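Local coordinates for CBS domain-containing protein CBSX1, chloroplastic (Arabidopsis thaliana, PDB 4GQW) that probably acts in the chloroplast as a thioredoxin-binding regulatory protein through its pair of CBS domains, at residues A[43-46]-A[47-51]; A[108-111]-A[112-116]. One frame throughout, in Å; residues are numbered along the deposited sequence.

Contact 1 (A[43-46]-A[47-51]); sequences VIDE and DWKLV
With CG1 of Ile-44 turned between backbone N and carbonyl carbon (chi1 61°) and the chain extended beyond it, CD1 is carried over the face of the Trp-48 indole. The same first torsion at Asp-45 (chi1 61°) folds its carboxylate back across the turn, bringing OD2 to the backbone N of Lys-49. The Ile-44 methyl is a CH-pi donor: CD1 sits 3.6 Å from the centroid of the six-membered ring of Trp-48, almost straight above it. On Asp-45 a single oxygen does most of the work. Its OD2 takes Lys-49 N at 2.7 Å, from the syn side but 28° out of the carboxylate plane, and also a weak bond from Asp-47 N at 3.1 Å, consistent with a loosely closed Asx turn. The carboxylate is thus held mainly by the Lys-49 N-H.

The backbone follows suit. Asp-45 to Trp-48 form a type I beta turn, closed by a weak bond from Trp-48 N to Asp-45 O at 3.3 Å, while Asp-45 N reaches Lys-49 O at 3.0 Å. With Trp-48 in the left-handed region, this is a hairpin loop of the type I turn plus G1 bulge kind. Beyond it Ile-44 and Leu-50 are an antiparallel non-hydrogen-bonded pair, Val-51 N bonds to Val-43 O, and the CG1 methyls of Val-43 and Val-51 touch at 3.7 Å.

The loop joins strands 40-44 and 50-55 within the first CBS domain. Lys-14 makes a cation-pi contact with Trp-48, and Lys-21 a salt bridge with Glu-46. Leu-128, at the start of strand 128-133, packs on Ile-44 and Leu-50 and shares a backbone hydrogen bond with Trp-48.

Contact 2 (A[108-111]-A[112-116]); sequences AKIL and LETKY
Ile-110 O and Thr-114 OG1 meet where helix 104-113 ends, in the beta-alpha-beta unit that leads into strand 118-122; an ST turn follows. Thr-114, the first residue to leave helical angles, gives its hydroxyl hydrogen to Ile-110 O; the refined separation is too short to trust in detail. A weak bond from Thr-114 N reaches the same carbonyl at 3.2 Å. The hydroxyl oxygen in turn accepts Tyr-116 N at 3.2 Å, nearly straight, which closes the ST turn. One residue before Ile-110, Lys-109 O takes Glu-113 N at 2.9 Å and, weakly, Leu-112 N at 3.4 Å. Lys-109 and Glu-113 run side by side, yet NZ and OE2 are 6.4 Å apart; Lys-109 NZ makes a long, weak ion pair with Asp-106 instead.

Leu-112 lays CG 3.1 Å from Ala-108 O and packs CD1 on Ala-108 CB; with an alanine here, both contacts would go, and the packing of this helix side on Asn-73 of the second subunit would probably be left with a gap. Arg-134 makes weak hydrogen bonds to Leu-111 O and Tyr-116 O. That second carbonyl oxygen, Tyr-116 O, also lies 3.4 Å from Leu-111 CD2.

How the contacts relate
Both are local contacts within one chain, each in its own CBS domain: contact 1 is the hairpin loop between strands 40-44 and 50-55 of the first, contact 2 the end of helix 104-113 in the second. They come in series along the chain, on opposite sides of its centre, with centres 24 Å apart and nearest atoms about 12 Å apart, so they do not touch. The two are still linked through the second domain's sheet: Leu-128 of strand 128-133 packs against contact 1, and strand 118-122, its neighbour, carries Leu-119 under contact 2. Contact 2 also faces the second subunit, whereas contact 1 stays within its own chain.

Contact 1 (A[43-46]-A[47-51])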
loop_
_atom_site.group_PDB
_atom_site.type_symbol
_atom_site.label_atom_id
_atom_site.label_comp_id
_atom_site.label_asym_id
_atom_site.label_seq_id
_atom_site.Cartn_x
_atom_site.Cartn_y
_atom_site.Cartn_z
ATOM N N VAL A 43 4.045 -14.944 4.905
ATOM C CA VAL A 43 4.144 -15.792 6.077
ATOM C C VAL A 43 5.021 -16.996 5.776
ATOM O O VAL A 43 4.759 -17.751 4.834
ATOM C CB VAL A 43 2.767 -16.271 6.545
ATOM C CG1 VAL A 43 2.870 -16.893 7.926
ATOM C CG2 VAL A 43 1.795 -15.111 6.562
ATOM N N ILE A 44 6.067 -17.155 6.580
ATOM C CA ILE A 44 7.011 -18.250 6.431
ATOM C C ILE A 44 6.982 -19.159 7.646
ATOM O O ILE A 44 6.493 -18.780 8.710
ATOM C CB ILE A 44 8.448 -17.733 6.318
ATOM C CG1 ILE A 44 8.826 -16.977 7.594
ATOM C CG2 ILE A 44 8.598 -16.851 5.096
ATOM C CD1 ILE A 44 10.261 -16.536 7.651
ATOM N N ASP A 45 7.526 -20.360 7.486
ATOM C CA ASP A 45 7.714 -21.254 8.615
ATOM C C ASP A 45 9.091 -21.037 9.236
ATOM O O ASP A 45 9.729 -20.011 9.004
ATOM C CB ASP A 45 7.487 -22.721 8.223
ATOM C CG ASP A 45 8.443 -23.210 7.148
ATOM O OD1 ASP A 45 8.272 -24.365 6.703
ATOM O OD2 ASP A 45 9.357 -22.465 6.742
ATOM N N GLU A 46 9.545 -21.999 10.027
ATOM C CA GLU A 46 10.812 -21.860 10.732
ATOM C C GLU A 46 11.993 -22.144 9.807
ATOM O O GLU A 46 13.121 -21.725 10.072
ATOM C CB GLU A 46 10.846 -22.784 11.950
ATOM C CG GLU A 46 9.614 -22.687 12.846
ATOM C CD GLU A 46 9.426 -21.313 13.452
ATOM O OE1 GLU A 46 10.423 -20.576 13.594
ATOM O OE2 GLU A 46 8.275 -20.966 13.790
ATOM N N ASP A 47 11.720 -22.849 8.715
ATOM C CA ASP A 47 12.740 -23.160 7.721
ATOM C C ASP A 47 12.737 -22.120 6.603
ATOM O O ASP A 47 13.268 -22.360 5.520
ATOM C CB ASP A 47 12.521 -24.564 7.155
ATOM C CG ASP A 47 12.619 -25.642 8.217
ATOM O OD1 ASP A 47 11.770 -26.557 8.220
ATOM O OD2 ASP A 47 13.548 -25.573 9.048
ATOM N N TRP A 48 12.130 -20.970 6.885
ATOM C CA TRP A 48 12.063 -19.847 5.950
ATOM C C TRP A 48 11.399 -20.170 4.616
ATOM O O TRP A 48 11.692 -19.543 3.599
ATOM C CB TRP A 48 13.449 -19.239 5.721
ATOM C CG TRP A 48 13.716 -18.053 6.581
ATOM C CD1 TRP A 48 14.266 -18.052 7.828
ATOM C CD2 TRP A 48 13.435 -16.688 6.263
ATOM N NE1 TRP A 48 14.349 -16.767 8.306
ATOM C CE2 TRP A 48 13.845 -15.911 7.363
ATOM C CE3 TRP A 48 12.877 -16.045 5.155
ATOM C CZ2 TRP A 48 13.717 -14.527 7.386
ATOM C CZ3 TRP A 48 12.752 -14.673 5.180
ATOM C CH2 TRP A 48 13.170 -13.929 6.286
ATOM N N LYS A 49 10.495 -21.142 4.625
ATOM C CA LYS A 49 9.728 -21.463 3.432
ATOM C C LYS A 49 8.374 -20.765 3.469
ATOM O O LYS A 49 7.683 -20.785 4.489
ATOM C CB LYS A 49 9.548 -22.975 3.305
ATOM C CG LYS A 49 10.851 -23.728 3.124
ATOM C CD LYS A 49 10.614 -25.213 2.912
ATOM C CE LYS A 49 11.929 -25.940 2.673
ATOM N NZ LYS A 49 11.760 -27.408 2.516
ATOM N N LEU A 50 8.007 -20.142 2.354
ATOM C CA LEU A 50 6.759 -19.399 2.254
ATOM C C LEU A 50 5.564 -20.299 2.544
ATOM O O LEU A 50 5.418 -21.365 1.949
ATOM C CB LEU A 50 6.619 -18.786 0.861
ATOM C CG LEU A 50 5.428 -17.853 0.643
ATOM C CD1 LEU A 50 5.654 -16.538 1.361
ATOM C CD2 LEU A 50 5.200 -17.623 -0.841
ATOM N N VAL A 51 4.715 -19.872 3.471
ATOM C CA VAL A 51 3.570 -20.687 3.847
ATOM C C VAL A 51 2.259 -19.932 3.642
ATOM O O VAL A 51 1.182 -20.525 3.667
ATOM C CB VAL A 51 3.698 -21.212 5.297
ATOM C CG1 VAL A 51 3.350 -20.131 6.299
ATOM C CG2 VAL A 51 2.819 -22.432 5.501
#

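Contact 2 (A[108-111]-A[112-116])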
loop_
_atom_site.group_PDB
_atom_site.type_symbol
_atom_site.label_atom_id
_atom_site.label_comp_id
_atom_site.label_asym_id
_atom_site.label_seq_id
_atom_site.Cartn_x
_atom_site.Cartn_y
_atom_site.Cartn_z
ATOM N N ALA A 108 6.071 -8.540 -14.531
ATOM C CA ALA A 108 5.432 -7.273 -14.852
ATOM C C ALA A 108 4.066 -7.510 -15.482
ATOM O O ALA A 108 3.104 -6.811 -15.166
ATOM C CB ALA A 108 6.312 -6.458 -15.784
ATOM N N LYS A 109 3.983 -8.498 -16.370
ATOM C CA LYS A 109 2.703 -8.869 -16.965
ATOM C C LYS A 109 1.690 -9.192 -15.880
ATOM O O LYS A 109 0.550 -8.737 -15.936
ATOM C CB LYS A 109 2.854 -10.066 -17.902
ATOM C CG LYS A 109 3.482 -9.732 -19.238
ATOM C CD LYS A 109 3.832 -10.993 -19.999
ATOM C CE LYS A 109 4.683 -10.692 -21.219
ATOM N NZ LYS A 109 5.140 -11.943 -21.876
ATOM N N ILE A 110 2.110 -9.960 -14.880
ATOM C CA ILE A 110 1.207 -10.281 -13.778
ATOM C C ILE A 110 0.824 -9.033 -12.988
ATOM O O ILE A 110 -0.347 -8.814 -12.681
ATOM C CB ILE A 110 1.819 -11.303 -12.812
ATOM C CG1 ILE A 110 2.213 -12.572 -13.566
ATOM C CG2 ILE A 110 0.828 -11.647 -11.719
ATOM C CD1 ILE A 110 1.056 -13.212 -14.295
ATOM N N LEU A 111 1.816 -8.211 -12.674
ATOM C CA LEU A 111 1.613 -7.057 -11.808
ATOM C C LEU A 111 0.944 -5.889 -12.517
ATOM O O LEU A 111 0.714 -4.846 -11.910
ATOM C CB LEU A 111 2.950 -6.602 -11.229
ATOM C CG LEU A 111 3.664 -7.628 -10.350
ATOM C CD1 LEU A 111 5.122 -7.246 -10.152
ATOM C CD2 LEU A 111 2.952 -7.764 -9.020
ATOM N N LEU A 112 0.635 -6.055 -13.798
ATOM C CA LEU A 112 -0.011 -4.984 -14.547
ATOM C C LEU A 112 -1.342 -5.417 -15.149
ATOM O O LEU A 112 -2.248 -4.602 -15.318
ATOM C CB LEU A 112 0.913 -4.459 -15.644
ATOM C CG LEU A 112 2.219 -3.805 -15.188
ATOM C CD1 LEU A 112 3.221 -3.807 -16.330
ATOM C CD2 LEU A 112 1.981 -2.390 -14.688
ATOM N N GLU A 113 -1.458 -6.698 -15.476
ATOM C CA GLU A 113 -2.692 -7.213 -16.056
ATOM C C GLU A 113 -3.649 -7.684 -14.969
ATOM O O GLU A 113 -4.829 -7.921 -15.230
ATOM C CB GLU A 113 -2.396 -8.356 -17.025
ATOM C CG GLU A 113 -1.525 -7.949 -18.195
ATOM C CD GLU A 113 -1.102 -9.127 -19.041
ATOM O OE1 GLU A 113 -1.705 -10.210 -18.898
ATOM O OE2 GLU A 113 -0.160 -8.974 -19.847
ATOM N N THR A 114 -3.140 -7.818 -13.750
ATOM C CA THR A 114 -3.970 -8.263 -12.643
ATOM C C THR A 114 -4.085 -7.186 -11.575
ATOM O O THR A 114 -3.620 -6.060 -11.754
ATOM C CB THR A 114 -3.426 -9.551 -12.001
ATOM O OG1 THR A 114 -2.185 -9.272 -11.339
ATOM C CG2 THR A 114 -3.208 -10.626 -13.055
ATOM N N LYS A 115 -4.717 -7.546 -10.465
ATOM C CA LYS A 115 -4.893 -6.629 -9.350
ATOM C C LYS A 115 -3.843 -6.875 -8.273
ATOM O O LYS A 115 -3.886 -6.271 -7.203
ATOM C CB LYS A 115 -6.298 -6.774 -8.761
ATOM C CG LYS A 115 -7.413 -6.357 -9.711
ATOM C CD LYS A 115 -8.781 -6.813 -9.215
ATOM C CE LYS A 115 -9.889 -6.331 -10.145
ATOM N NZ LYS A 115 -11.223 -6.820 -9.706
ATOM N N TYR A 116 -2.898 -7.767 -8.556
ATOM C CA TYR A 116 -1.825 -8.047 -7.610
ATOM C C TYR A 116 -0.751 -6.970 -7.676
ATOM O O TYR A 116 -0.265 -6.630 -8.753
ATOM C CB TYR A 116 -1.199 -9.419 -7.870
ATOM C CG TYR A 116 -2.169 -10.571 -7.765
ATOM C CD1 TYR A 116 -2.502 -11.116 -6.534
ATOM C CD2 TYR A 116 -2.748 -11.118 -8.898
ATOM C CE1 TYR A 116 -3.390 -12.171 -6.439
ATOM C CE2 TYR A 116 -3.635 -12.170 -8.812
ATOM C CZ TYR A 116 -3.953 -12.693 -7.582
ATOM O OH TYR A 116 -4.836 -13.741 -7.495
#